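Local structure of mandelate racemase/muconate lactonizing enzyme, C-terminal domain protein (Paracoccus denitrificans, 4DWD) at residues E152-A157 against D327-G332; V159-D164 against L217-F222; G305-I310 against F336-E341; V323-R328 against G345-G350. The protein binds magnesium and is possibly a hydro-lyase of the mandelate racemase/muconate lactonizing enzyme family within the enolase superfamily. All coordinates share one frame; numbering follows the deposited sequence. Where two conformers were deposited one is given.

Contact 1 (E152-A157 against D327-G332)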
loop_
_atom_site.group_PDB
_atom_site.type_symbol
_atom_site.label_atom_id
_atom_site.label_comp_id
_atom_site.label_asym_id
_atom_site.label_seq_id
_atom_site.Cartn_x
_atom_site.Cartn_y
_atom_site.Cartn_z
ATOM N N GLU B 152 -35.269 23.486 -23.506
ATOM C CA GLU B 152 -36.301 24.510 -23.706
ATOM C C GLU B 152 -37.455 24.301 -22.714
ATOM O O GLU B 152 -37.980 25.265 -22.151
ATOM C CB GLU B 152 -36.819 24.501 -25.154
ATOM C CG GLU B 152 -37.668 25.718 -25.543
ATOM C CD GLU B 152 -39.095 25.677 -25.014
ATOM O OE1 GLU B 152 -39.638 24.572 -24.771
ATOM O OE2 GLU B 152 -39.684 26.765 -24.837
ATOM N N ALA B 153 -37.828 23.043 -22.501
ATOM C CA ALA B 153 -38.985 22.705 -21.661
ATOM C C ALA B 153 -38.700 22.856 -20.166
ATOM O O ALA B 153 -39.591 23.222 -19.381
ATOM C CB ALA B 153 -39.450 21.289 -21.971
ATOM N N GLU B 154 -37.454 22.604 -19.772
ATOM C CA GLU B 154 -37.135 22.384 -18.360
ATOM C C GLU B 154 -36.221 23.434 -17.726
ATOM O O GLU B 154 -36.148 23.532 -16.499
ATOM C CB GLU B 154 -36.553 20.965 -18.190
ATOM C CG GLU B 154 -37.564 19.888 -18.584
ATOM C CD GLU B 154 -36.968 18.524 -18.893
ATOM O OE1 GLU B 154 -35.882 18.175 -18.378
ATOM O OE2 GLU B 154 -37.628 17.775 -19.649
ATOM N N GLN B 155 -35.536 24.222 -18.558
ATOM C CA GLN B 155 -34.615 25.260 -18.085
ATOM C C GLN B 155 -33.684 24.753 -16.976
ATOM O O GLN B 155 -33.580 25.376 -15.910
ATOM C CB GLN B 155 -35.392 26.486 -17.596
ATOM C CG GLN B 155 -36.068 27.286 -18.693
ATOM C CD GLN B 155 -36.592 28.613 -18.172
ATOM O OE1 GLN B 155 -37.420 28.650 -17.267
ATOM N NE2 GLN B 155 -36.090 29.704 -18.732
ATOM N N PRO B 156 -32.989 23.622 -17.226
ATOM C CA PRO B 156 -32.251 22.981 -16.137
ATOM C C PRO B 156 -30.949 23.684 -15.755
ATOM O O PRO B 156 -30.396 24.463 -16.540
ATOM C CB PRO B 156 -31.946 21.590 -16.708
ATOM C CG PRO B 156 -31.789 21.850 -18.169
ATOM C CD PRO B 156 -32.853 22.872 -18.491
ATOM N N ALA B 157 -30.460 23.386 -14.553
ATOM C CA ALA B 157 -29.183 23.915 -14.085
ATOM C C ALA B 157 -27.995 23.160 -14.690
ATOM O O ALA B 157 -26.863 23.641 -14.641
ATOM C CB ALA B 157 -29.127 23.883 -12.559
ATOM N N ASP B 327 -36.021 10.810 -18.387
ATOM C CA ASP B 327 -36.912 10.783 -19.545
ATOM C C ASP B 327 -38.351 10.442 -19.206
ATOM O O ASP B 327 -38.628 9.692 -18.279
ATOM C CB ASP B 327 -36.405 9.777 -20.579
ATOM C CG ASP B 327 -34.900 9.860 -20.784
ATOM O OD1 ASP B 327 -34.165 9.400 -19.887
ATOM O OD2 ASP B 327 -34.468 10.373 -21.836
ATOM N N ARG B 328 -39.264 11.010 -19.986
ATOM C CA ARG B 328 -40.682 10.652 -19.925
ATOM C C ARG B 328 -41.291 10.839 -18.544
ATOM O O ARG B 328 -42.127 10.044 -18.099
ATOM C CB ARG B 328 -40.914 9.223 -20.449
ATOM C CG ARG B 328 -40.462 8.990 -21.884
ATOM C CD ARG B 328 -41.197 9.883 -22.873
ATOM N NE ARG B 328 -42.638 9.935 -22.607
ATOM C CZ ARG B 328 -43.535 9.084 -23.102
ATOM N NH1 ARG B 328 -43.153 8.097 -23.911
ATOM N NH2 ARG B 328 -44.820 9.222 -22.791
ATOM N N TRP B 329 -40.886 11.916 -17.881
ATOM C CA TRP B 329 -41.454 12.259 -16.590
ATOM C C TRP B 329 -42.932 12.569 -16.663
ATOM O O TRP B 329 -43.616 12.544 -15.638
ATOM C CB TRP B 329 -40.669 13.386 -15.919
ATOM C CG TRP B 329 -40.378 14.607 -16.775
ATOM C CD1 TRP B 329 -39.261 14.850 -17.583
ATOM C CD2 TRP B 329 -41.190 15.828 -16.866
ATOM N NE1 TRP B 329 -39.348 16.093 -18.174
ATOM C CE2 TRP B 329 -40.482 16.728 -17.788
ATOM C CE3 TRP B 329 -42.399 16.243 -16.309
ATOM C CZ2 TRP B 329 -40.971 17.986 -18.108
ATOM C CZ3 TRP B 329 -42.884 17.513 -16.644
ATOM C CH2 TRP B 329 -42.192 18.359 -17.531
ATOM N N ASP B 330 -43.437 12.846 -17.871
ATOM C CA ASP B 330 -44.873 13.031 -18.100
ATOM C C ASP B 330 -45.696 11.830 -17.637
ATOM O O ASP B 330 -46.877 11.983 -17.311
ATOM C CB ASP B 330 -45.157 13.313 -19.589
ATOM C CG ASP B 330 -44.790 12.134 -20.496
ATOM O OD1 ASP B 330 -45.680 11.569 -21.157
ATOM O OD2 ASP B 330 -43.609 11.769 -20.567
ATOM N N ARG B 331 -45.079 10.647 -17.598
ATOM C CA ARG B 331 -45.797 9.424 -17.218
ATOM C C ARG B 331 -46.218 9.414 -15.745
ATOM O O ARG B 331 -46.952 8.527 -15.318
ATOM C CB ARG B 331 -44.991 8.158 -17.560
ATOM C CG ARG B 331 -43.879 7.834 -16.570
ATOM C CD ARG B 331 -43.001 6.680 -17.053
ATOM N NE ARG B 331 -41.949 6.319 -16.095
ATOM C CZ ARG B 331 -40.828 7.007 -15.897
ATOM N NH1 ARG B 331 -40.604 8.129 -16.569
ATOM N NH2 ARG B 331 -39.926 6.578 -15.007
ATOM N N GLY B 332 -45.755 10.402 -14.978
ATOM C CA GLY B 332 -46.235 10.584 -13.607
ATOM C C GLY B 332 -47.745 10.766 -13.542
ATOM O O GLY B 332 -48.387 10.360 -12.572
#
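The backbones of 152-157 and 327-332 keep well apart, with the CA atoms of Glu154 and Trp329 11.1 Å from each other, so two long side chains bridge the distance. In the (beta/alpha)7-beta barrel of the enolase superfamily, they join the end of helix 140-154 to the loop that follows strand 323-325. Trp329 NE1 donates a hydrogen bond to Glu154 OE2 at 2.8 Å. The bond is fairly straight, with an N-H...O angle of 158°. OE2 lies at the edge of the indole, close to the ring plane. The indole N-H meets OE2 from above the carboxylate plane, and the two flat groups are 77° apart. Beyond CG the Glu154 chain is extended (chi2 161°), which carries the carboxylate to the indole N-H. CG of Glu154 also passes Trp329 CZ2 at 3.9 Å. The carboxylate has further partners: OE2 forms a salt bridge with Arg150 NE, and OE1 is bonded to Ser130 OG. These bonds should fix the rotation of this buried group. Gln155, with positive phi, leaves the helix directly after Glu154. Trp329 starts a short 3-10 turn, which is tied by its own side chains. Arg328 holds Asp330 side-on in a salt bridge through NE and NH2. Arg328 O accepts from Arg331 N at 3.1 Å and, on the opposite face of the carbonyl plane, from Arg331 NH1 at 2.9 Å.

Contact 2 (V159-D164 against L217-F222)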
loop_
_atom_site.group_PDB
_atom_site.type_symbol
_atom_site.label_atom_id
_atom_site.label_comp_id
_atom_site.label_asym_id
_atom_site.label_seq_id
_atom_site.Cartn_x
_atom_site.Cartn_y
_atom_site.Cartn_z
ATOM N N VAL B 159 -27.200 19.516 -17.716
ATOM C CA VAL B 159 -27.721 18.501 -18.638
ATOM C C VAL B 159 -26.854 17.255 -18.518
ATOM O O VAL B 159 -25.641 17.380 -18.415
ATOM C CB VAL B 159 -27.671 19.009 -20.098
ATOM C CG1 VAL B 159 -27.968 17.881 -21.078
ATOM C CG2 VAL B 159 -28.651 20.163 -20.273
ATOM N N LYS B 160 -27.465 16.070 -18.509
ATOM C CA LYS B 160 -26.683 14.831 -18.581
ATOM C C LYS B 160 -27.176 14.037 -19.764
ATOM O O LYS B 160 -28.382 13.808 -19.890
ATOM C CB LYS B 160 -26.817 14.005 -17.288
ATOM C CG LYS B 160 -25.902 12.785 -17.236
ATOM C CD LYS B 160 -26.002 12.016 -15.933
ATOM C CE LYS B 160 -27.187 11.066 -15.944
ATOM N NZ LYS B 160 -27.436 10.477 -14.595
ATOM N N ILE B 161 -26.252 13.647 -20.636
ATOM C CA ILE B 161 -26.580 12.785 -21.778
ATOM C C ILE B 161 -26.150 11.349 -21.467
ATOM O O ILE B 161 -24.992 11.092 -21.120
ATOM C CB ILE B 161 -25.984 13.304 -23.112
ATOM C CG1 ILE B 161 -24.488 13.670 -22.967
ATOM C CG2 ILE B 161 -26.795 14.515 -23.562
ATOM C CD1 ILE B 161 -23.818 14.090 -24.272
ATOM N N ARG B 162 -27.101 10.426 -21.565
ATOM C CA ARG B 162 -26.861 9.020 -21.200
ATOM C C ARG B 162 -26.943 8.149 -22.434
ATOM O O ARG B 162 -27.709 8.437 -23.356
ATOM C CB ARG B 162 -27.893 8.523 -20.174
ATOM C CG ARG B 162 -28.314 9.538 -19.120
ATOM C CD ARG B 162 -29.034 8.876 -17.941
ATOM N NE ARG B 162 -30.087 7.978 -18.413
ATOM C CZ ARG B 162 -31.327 8.356 -18.725
ATOM N NH1 ARG B 162 -31.712 9.623 -18.578
ATOM N NH2 ARG B 162 -32.187 7.458 -19.181
ATOM N N TRP B 163 -26.180 7.062 -22.434
ATOM C CA TRP B 163 -26.065 6.225 -23.617
ATOM C C TRP B 163 -27.068 5.135 -23.712
ATOM O O TRP B 163 -27.669 4.937 -24.776
ATOM C CB TRP B 163 -24.627 5.724 -23.780
ATOM C CG TRP B 163 -23.983 6.495 -24.889
ATOM C CD1 TRP B 163 -23.493 5.998 -26.091
ATOM C CD2 TRP B 163 -23.838 7.950 -24.985
ATOM N NE1 TRP B 163 -23.045 7.014 -26.888
ATOM C CE2 TRP B 163 -23.229 8.214 -26.287
ATOM C CE3 TRP B 163 -24.137 9.029 -24.145
ATOM C CZ2 TRP B 163 -22.921 9.507 -26.706
ATOM C CZ3 TRP B 163 -23.828 10.320 -24.575
ATOM C CH2 TRP B 163 -23.245 10.556 -25.836
ATOM N N ASP B 164 -27.264 4.424 -22.609
ATOM C CA ASP B 164 -28.174 3.282 -22.572
ATOM C C ASP B 164 -27.966 2.303 -23.733
ATOM O O ASP B 164 -28.925 1.897 -24.399
ATOM C CB ASP B 164 -29.624 3.766 -22.499
ATOM C CG ASP B 164 -29.886 4.555 -21.246
ATOM O OD1 ASP B 164 -29.657 3.988 -20.156
ATOM O OD2 ASP B 164 -30.276 5.738 -21.351
ATOM N N LEU B 217 -13.617 18.941 -23.617
ATOM C CA LEU B 217 -14.906 19.591 -23.841
ATOM C C LEU B 217 -15.486 20.194 -22.568
ATOM O O LEU B 217 -16.628 20.635 -22.570
ATOM C CB LEU B 217 -15.889 18.577 -24.420
ATOM C CG LEU B 217 -15.604 18.130 -25.854
ATOM C CD1 LEU B 217 -16.417 16.887 -26.182
ATOM C CD2 LEU B 217 -15.895 19.261 -26.853
ATOM N N GLY B 218 -14.727 20.174 -21.471
ATOM C CA GLY B 218 -15.149 20.817 -20.234
ATOM C C GLY B 218 -16.324 20.169 -19.532
ATOM O O GLY B 218 -16.996 20.815 -18.737
ATOM N N TYR B 219 -16.589 18.894 -19.815
ATOM C CA TYR B 219 -17.690 18.216 -19.123
ATOM C C TYR B 219 -17.432 18.167 -17.621
ATOM O O TYR B 219 -16.274 18.150 -17.182
ATOM C CB TYR B 219 -17.943 16.808 -19.701
ATOM C CG TYR B 219 -18.882 16.793 -20.901
ATOM C CD1 TYR B 219 -18.603 17.549 -22.050
ATOM C CD2 TYR B 219 -20.047 16.017 -20.886
ATOM C CE1 TYR B 219 -19.469 17.551 -23.137
ATOM C CE2 TYR B 219 -20.924 16.002 -21.969
ATOM C CZ TYR B 219 -20.631 16.766 -23.096
ATOM O OH TYR B 219 -21.519 16.749 -24.154
ATOM N N SER B 220 -18.521 18.114 -16.859
ATOM C CA SER B 220 -18.419 18.201 -15.405
ATOM C C SER B 220 -18.297 16.863 -14.695
ATOM O O SER B 220 -17.564 16.752 -13.713
ATOM C CB SER B 220 -19.557 19.038 -14.830
ATOM O OG SER B 220 -19.318 20.402 -15.115
ATOM N N TRP B 221 -18.978 15.844 -15.193
ATOM C CA TRP B 221 -18.851 14.510 -14.611
ATOM C C TRP B 221 -19.072 13.445 -15.629
ATOM O O TRP B 221 -19.637 13.706 -16.702
ATOM C CB TRP B 221 -19.726 14.314 -13.361
ATOM C CG TRP B 221 -21.184 14.007 -13.547
ATOM C CD1 TRP B 221 -21.793 12.754 -13.516
ATOM C CD2 TRP B 221 -22.267 14.964 -13.743
ATOM N NE1 TRP B 221 -23.156 12.870 -13.658
ATOM C CE2 TRP B 221 -23.503 14.183 -13.795
ATOM C CE3 TRP B 221 -22.338 16.350 -13.847
ATOM C CZ2 TRP B 221 -24.745 14.785 -13.974
ATOM C CZ3 TRP B 221 -23.597 16.942 -14.023
ATOM C CH2 TRP B 221 -24.767 16.176 -14.085
ATOM N N PHE B 222 -18.631 12.240 -15.281
ATOM C CA PHE B 222 -18.562 11.085 -16.190
ATOM C C PHE B 222 -19.068 9.885 -15.410
ATOM O O PHE B 222 -18.372 9.366 -14.541
ATOM C CB PHE B 222 -17.099 10.915 -16.618
ATOM C CG PHE B 222 -16.825 9.861 -17.677
ATOM C CD1 PHE B 222 -17.803 9.393 -18.577
ATOM C CD2 PHE B 222 -15.516 9.389 -17.824
ATOM C CE1 PHE B 222 -17.468 8.457 -19.567
ATOM C CE2 PHE B 222 -15.190 8.451 -18.801
ATOM C CZ PHE B 222 -16.154 7.989 -19.676
#
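This is a buried side-chain contact between Lys160 and Ile161 of barrel strand 158-162 and Tyr219 and Trp221, on the way from helix 204-216 into strand 221-223. The two strands are not direct neighbours. Strand 194-197 lies between them and pairs in parallel with each, so side chains alone make the contact. Lys160 crosses Trp221 at about a right angle. Its CD atom lies 3.6 Å from Trp221 CZ2 and 3.7 Å from Trp221 NE1. The lysine chain is extended at first and then bends at CG-CD (chi3 82°), which turns its end away from the indole. Lys160 NZ is bonded to Tyr129 OH and forms a salt bridge with Glu223 OE1. Trp221 NE1 donates to the same Glu223 oxygen. Ile161, the next residue along, reaches Tyr219. Its CD1 comes to the ring edge, 3.5 Å from Tyr219 OH and 4.2 Å from Tyr219 CE2. The hydroxyl is bonded to Ala181 O of helix 174-188. Just before Tyr219, Gly218 ends helix 204-216 in a Schellman motif. Arg209 of a second subunit binds the carbonyl oxygens of Gly218 and Tyr219. Glu223 binds calcium in a structure of this protein, together with Asp197 and Glu249. By holding Glu223, Lys160 and Trp221 probably act as second-shell residues of the acidic metal site typical of enolase-superfamily barrels.

Contact 3 (G305-I310 against F336-E341)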
loop_
_atom_site.group_PDB
_atom_site.type_symbol
_atom_site.label_atom_id
_atom_site.label_comp_id
_atom_site.label_asym_id
_atom_site.label_seq_id
_atom_site.Cartn_x
_atom_site.Cartn_y
_atom_site.Cartn_z
ATOM N N GLY B 305 -40.804 7.911 -5.884
ATOM C CA GLY B 305 -39.340 7.938 -5.749
ATOM C C GLY B 305 -38.784 9.353 -5.822
ATOM O O GLY B 305 -37.849 9.702 -5.111
ATOM N N HIS B 306 -39.364 10.180 -6.689
ATOM C CA HIS B 306 -38.924 11.560 -6.793
ATOM C C HIS B 306 -39.155 12.291 -5.500
ATOM O O HIS B 306 -38.279 13.015 -5.025
ATOM C CB HIS B 306 -39.662 12.253 -7.927
ATOM C CG HIS B 306 -39.438 13.731 -7.964
ATOM N ND1 HIS B 306 -38.315 14.288 -8.478
ATOM C CD2 HIS B 306 -40.238 14.778 -7.524
ATOM C CE1 HIS B 306 -38.402 15.628 -8.375
ATOM N NE2 HIS B 306 -39.582 15.928 -7.801
ATOM N N PHE B 307 -40.334 12.112 -4.912
ATOM C CA PHE B 307 -40.654 12.807 -3.670
ATOM C C PHE B 307 -39.735 12.367 -2.532
ATOM O O PHE B 307 -39.230 13.202 -1.782
ATOM C CB PHE B 307 -42.130 12.621 -3.314
ATOM C CG PHE B 307 -43.031 13.633 -3.957
ATOM C CD1 PHE B 307 -43.273 13.607 -5.329
ATOM C CD2 PHE B 307 -43.655 14.597 -3.186
ATOM C CE1 PHE B 307 -44.109 14.541 -5.916
ATOM C CE2 PHE B 307 -44.493 15.534 -3.762
ATOM C CZ PHE B 307 -44.718 15.509 -5.135
ATOM N N ALA B 308 -39.502 11.060 -2.401
ATOM C CA ALA B 308 -38.554 10.588 -1.392
ATOM C C ALA B 308 -37.175 11.210 -1.588
ATOM O O ALA B 308 -36.554 11.695 -0.641
ATOM C CB ALA B 308 -38.467 9.071 -1.421
ATOM N N ASN B 309 -36.725 11.207 -2.837
ATOM C CA ASN B 309 -35.429 11.768 -3.214
ATOM C C ASN B 309 -35.302 13.239 -2.825
ATOM O O ASN B 309 -34.301 13.630 -2.214
ATOM C CB ASN B 309 -35.205 11.567 -4.721
ATOM C CG ASN B 309 -33.762 11.799 -5.159
ATOM O OD1 ASN B 309 -32.822 11.338 -4.521
ATOM N ND2 ASN B 309 -33.591 12.495 -6.284
ATOM N N ILE B 310 -36.306 14.054 -3.161
ATOM C CA ILE B 310 -36.203 15.487 -2.821
ATOM C C ILE B 310 -36.325 15.790 -1.313
ATOM O O ILE B 310 -35.688 16.716 -0.823
ATOM C CB ILE B 310 -37.100 16.407 -3.689
ATOM C CG1 ILE B 310 -38.591 16.141 -3.432
ATOM C CG2 ILE B 310 -36.712 16.288 -5.171
ATOM C CD1 ILE B 310 -39.506 17.149 -4.105
ATOM N N PHE B 336 -50.597 10.049 -10.520
ATOM C CA PHE B 336 -50.339 11.067 -9.507
ATOM C C PHE B 336 -50.839 12.426 -9.956
ATOM O O PHE B 336 -50.806 12.741 -11.141
ATOM C CB PHE B 336 -48.840 11.135 -9.184
ATOM C CG PHE B 336 -48.281 9.843 -8.677
ATOM C CD1 PHE B 336 -48.651 9.341 -7.432
ATOM C CD2 PHE B 336 -47.418 9.099 -9.475
ATOM C CE1 PHE B 336 -48.138 8.132 -6.978
ATOM C CE2 PHE B 336 -46.902 7.896 -9.028
ATOM C CZ PHE B 336 -47.273 7.406 -7.781
ATOM N N ARG B 337 -51.327 13.226 -9.007
ATOM C CA ARG B 337 -51.831 14.564 -9.330
ATOM C C ARG B 337 -50.729 15.624 -9.329
ATOM O O ARG B 337 -50.864 16.653 -9.986
ATOM C CB ARG B 337 -52.954 14.958 -8.374
ATOM C CG ARG B 337 -54.154 14.034 -8.472
ATOM C CD ARG B 337 -55.391 14.669 -7.864
ATOM N NE ARG B 337 -56.421 13.686 -7.527
ATOM C CZ ARG B 337 -57.369 13.258 -8.358
ATOM N NH1 ARG B 337 -58.257 12.364 -7.939
ATOM N NH2 ARG B 337 -57.433 13.708 -9.607
ATOM N N ASN B 338 -49.638 15.367 -8.602
ATOM C CA ASN B 338 -48.555 16.331 -8.473
ATOM C C ASN B 338 -47.159 15.724 -8.663
ATOM O O ASN B 338 -46.265 15.975 -7.857
ATOM C CB ASN B 338 -48.634 17.057 -7.124
ATOM C CG ASN B 338 -48.460 16.123 -5.939
ATOM O OD1 ASN B 338 -48.642 14.910 -6.053
ATOM N ND2 ASN B 338 -48.107 16.690 -4.803
ATOM N N PRO B 339 -46.963 14.933 -9.733
ATOM C CA PRO B 339 -45.648 14.333 -9.973
ATOM C C PRO B 339 -44.599 15.383 -10.367
ATOM O O PRO B 339 -44.944 16.553 -10.559
ATOM C CB PRO B 339 -45.922 13.364 -11.115
ATOM C CG PRO B 339 -47.010 14.034 -11.898
ATOM C CD PRO B 339 -47.879 14.720 -10.874
ATOM N N ALA B 340 -43.334 14.968 -10.464
ATOM C CA ALA B 340 -42.222 15.862 -10.779
ATOM C C ALA B 340 -42.506 16.738 -11.997
ATOM O O ALA B 340 -42.860 16.243 -13.064
ATOM C CB ALA B 340 -40.959 15.048 -11.020
ATOM N N GLU B 341 -42.331 18.043 -11.822
ATOM C CA GLU B 341 -42.569 19.016 -12.895
ATOM C C GLU B 341 -41.833 20.291 -12.516
ATOM O O GLU B 341 -42.260 21.008 -11.609
ATOM C CB GLU B 341 -44.068 19.271 -13.066
ATOM C CG GLU B 341 -44.461 20.252 -14.162
ATOM C CD GLU B 341 -45.964 20.278 -14.377
ATOM O OE1 GLU B 341 -46.655 19.338 -13.918
ATOM O OE2 GLU B 341 -46.464 21.237 -14.998
#
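The Asn338 amide, which packs on Phe307, is gripped at both ends: OD1 accepts from Val358 N and ND2 donates to Gly356 O. These bonds should fix its rotation. ND2 lies 3.6 Å from Phe307 CZ. The two side chains cross at about a right angle, with the amide and ring planes 45° apart. The backbone oxygen, Asn338 O, comes within 3.2 Å of Phe307 CE1 and CZ. It sits at the edge of the ring and in its plane, so it faces the C-H rim and not the pi cloud. The other half is a CH-pi contact. Ala340 CB stands over the centre of the His306 imidazole, 3.5 Å from the centroid and almost on the ring normal. With chi1 at 171° the His306 ring swings to the Ala340 side, and chi2 of 79° turns its face to the methyl. Replacing His306 by an alanine would remove that ring, probably opening a gap beneath Ala340 CB. His306 also meets Phe347 edge-to-face, and Ala340 shares a backbone hydrogen bond with Pro302. The contact lays the irregular 336-341 chain along helix 304-314, whose Asn309 and Ile310 pack on Val323 of strand 323-325, with strand 346-348 close by.

Contact 4 (V323-R328 against G345-G350)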
loop_
_atom_site.group_PDB
_atom_site.type_symbol
_atom_site.label_atom_id
_atom_site.label_comp_id
_atom_site.label_asym_id
_atom_site.label_seq_id
_atom_site.Cartn_x
_atom_site.Cartn_y
_atom_site.Cartn_z
ATOM N N VAL B 323 -30.790 17.892 -8.860
ATOM C CA VAL B 323 -31.659 16.713 -8.767
ATOM C C VAL B 323 -31.945 16.134 -10.156
ATOM O O VAL B 323 -32.323 16.852 -11.078
ATOM C CB VAL B 323 -32.999 17.105 -8.111
ATOM C CG1 VAL B 323 -33.941 15.907 -8.055
ATOM C CG2 VAL B 323 -32.769 17.664 -6.713
ATOM N N GLU B 324 -31.789 14.822 -10.300
ATOM C CA GLU B 324 -32.057 14.165 -11.580
ATOM C C GLU B 324 -33.524 14.229 -12.012
ATOM O O GLU B 324 -34.429 13.913 -11.232
ATOM C CB GLU B 324 -31.595 12.708 -11.546
ATOM C CG GLU B 324 -31.743 12.041 -12.912
ATOM C CD GLU B 324 -31.000 10.727 -13.063
ATOM O OE1 GLU B 324 -30.587 10.120 -12.057
ATOM O OE2 GLU B 324 -30.867 10.282 -14.218
ATOM N N LEU B 325 -33.727 14.647 -13.263
ATOM C CA LEU B 325 -35.021 14.609 -13.941
ATOM C C LEU B 325 -34.879 13.830 -15.250
ATOM O O LEU B 325 -34.404 14.354 -16.275
ATOM C CB LEU B 325 -35.581 16.017 -14.174
ATOM C CG LEU B 325 -36.927 16.071 -14.924
ATOM C CD1 LEU B 325 -38.034 15.408 -14.104
ATOM C CD2 LEU B 325 -37.276 17.510 -15.258
ATOM N N ALA B 326 -35.285 12.564 -15.203
ATOM C CA ALA B 326 -35.053 11.647 -16.321
ATOM C C ALA B 326 -36.191 11.630 -17.352
ATOM O O ALA B 326 -37.194 12.332 -17.203
ATOM C CB ALA B 326 -34.744 10.245 -15.805
ATOM N N ASP B 327 -36.021 10.810 -18.387
ATOM C CA ASP B 327 -36.912 10.783 -19.545
ATOM C C ASP B 327 -38.351 10.442 -19.206
ATOM O O ASP B 327 -38.628 9.692 -18.279
ATOM C CB ASP B 327 -36.405 9.777 -20.579
ATOM C CG ASP B 327 -34.900 9.860 -20.784
ATOM O OD1 ASP B 327 -34.165 9.400 -19.887
ATOM O OD2 ASP B 327 -34.468 10.373 -21.836
ATOM N N ARG B 328 -39.264 11.010 -19.986
ATOM C CA ARG B 328 -40.682 10.652 -19.925
ATOM C C ARG B 328 -41.291 10.839 -18.544
ATOM O O ARG B 328 -42.127 10.044 -18.099
ATOM C CB ARG B 328 -40.914 9.223 -20.449
ATOM C CG ARG B 328 -40.462 8.990 -21.884
ATOM C CD ARG B 328 -41.197 9.883 -22.873
ATOM N NE ARG B 328 -42.638 9.935 -22.607
ATOM C CZ ARG B 328 -43.535 9.084 -23.102
ATOM N NH1 ARG B 328 -43.153 8.097 -23.911
ATOM N NH2 ARG B 328 -44.820 9.222 -22.791
ATOM N N GLY B 345 -36.838 25.919 -13.626
ATOM C CA GLY B 345 -35.678 25.037 -13.488
ATOM C C GLY B 345 -35.494 24.391 -12.125
ATOM O O GLY B 345 -34.440 23.803 -11.862
ATOM N N HIS B 346 -36.507 24.489 -11.263
ATOM C CA HIS B 346 -36.433 23.986 -9.886
ATOM C C HIS B 346 -37.618 23.138 -9.511
ATOM O O HIS B 346 -38.697 23.281 -10.085
ATOM C CB HIS B 346 -36.347 25.153 -8.902
ATOM C CG HIS B 346 -35.047 25.920 -8.966
ATOM N ND1 HIS B 346 -34.766 26.793 -9.952
ATOM C CD2 HIS B 346 -33.950 25.934 -8.104
ATOM C CE1 HIS B 346 -33.548 27.326 -9.744
ATOM N NE2 HIS B 346 -33.051 26.804 -8.612
ATOM N N PHE B 347 -37.430 22.276 -8.515
ATOM C CA PHE B 347 -38.533 21.537 -7.888
ATOM C C PHE B 347 -38.912 22.252 -6.604
ATOM O O PHE B 347 -38.050 22.514 -5.758
ATOM C CB PHE B 347 -38.105 20.107 -7.561
ATOM C CG PHE B 347 -37.779 19.285 -8.774
ATOM C CD1 PHE B 347 -38.764 18.992 -9.711
ATOM C CD2 PHE B 347 -36.491 18.788 -8.972
ATOM C CE1 PHE B 347 -38.471 18.240 -10.840
ATOM C CE2 PHE B 347 -36.193 18.016 -10.091
ATOM C CZ PHE B 347 -37.185 17.742 -11.030
ATOM N N ALA B 348 -40.193 22.576 -6.467
ATOM C CA ALA B 348 -40.696 23.208 -5.246
ATOM C C ALA B 348 -41.191 22.154 -4.268
ATOM O O ALA B 348 -42.192 21.475 -4.526
ATOM C CB ALA B 348 -41.810 24.201 -5.577
ATOM N N LEU B 349 -40.483 22.020 -3.150
ATOM C CA LEU B 349 -40.868 21.079 -2.102
ATOM C C LEU B 349 -41.841 21.746 -1.128
ATOM O O LEU B 349 -41.500 22.731 -0.481
ATOM C CB LEU B 349 -39.615 20.585 -1.366
ATOM C CG LEU B 349 -39.759 19.591 -0.210
ATOM C CD1 LEU B 349 -40.537 18.359 -0.636
ATOM C CD2 LEU B 349 -38.368 19.211 0.252
ATOM N N GLY B 350 -43.053 21.206 -1.053
ATOM C CA GLY B 350 -44.105 21.749 -0.194
ATOM C C GLY B 350 -44.070 21.183 1.213
ATOM O O GLY B 350 -43.240 20.328 1.527
#
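Phe347 lays the far end of its ring against Val323 and Leu325. Its CE2 lies 3.7 Å from Val323 CG1. Its CZ lies 3.9 Å from Leu325 CB, which sits at the ring edge near the plane, and 4.0 Å from Leu325 CD1. Val323 CG1 meets the ring obliquely. It is the methyl trans to the backbone N (chi1 178°), and this torsion directs it to the ring. Strand 323-325 is the last of the (beta/alpha)7-beta barrel and closes it by pairing in parallel with strand 125-132. Strand 346-348 pairs antiparallel with the same strand 125-132. Val323 and Leu325 point toward Phe347. Glu324, between them, turns away, and its carboxylate bonds to Ser131 OG and Gln299 N. An alanine in place of Phe347 would probably leave both Val323 CG1 and Leu325 CB without their ring contact and open a gap beside Val323 and Leu325. The CB of Val323 also approaches the ring, 3.9 Å from Phe347 CE2.

Contacts 2, 3 and 4 are buried, while contact 1 is only partly so. Contact 1 alone rests on a hydrogen bond between its segments. Contact 4 is wholly apolar ring packing, while contact 3 adds a backbone oxygen at a ring edge and an amide, and contact 2 mixes apolar touches with polar groups near the metal site. Contacts 1, 3 and 4 lie together: Trp329 CE3 is 3.3 Å from Ala340 O. The segments of contacts 1 and 4 overlap at Asp327 and Arg328. Contacts 2 and 4 both reach the barrel sheet. Contact 2 is centred about 24 Å from contact 3, but a salt bridge from Arg162 NH1 to Asp327 OD1 (2.8 Å) ties it to that overlap.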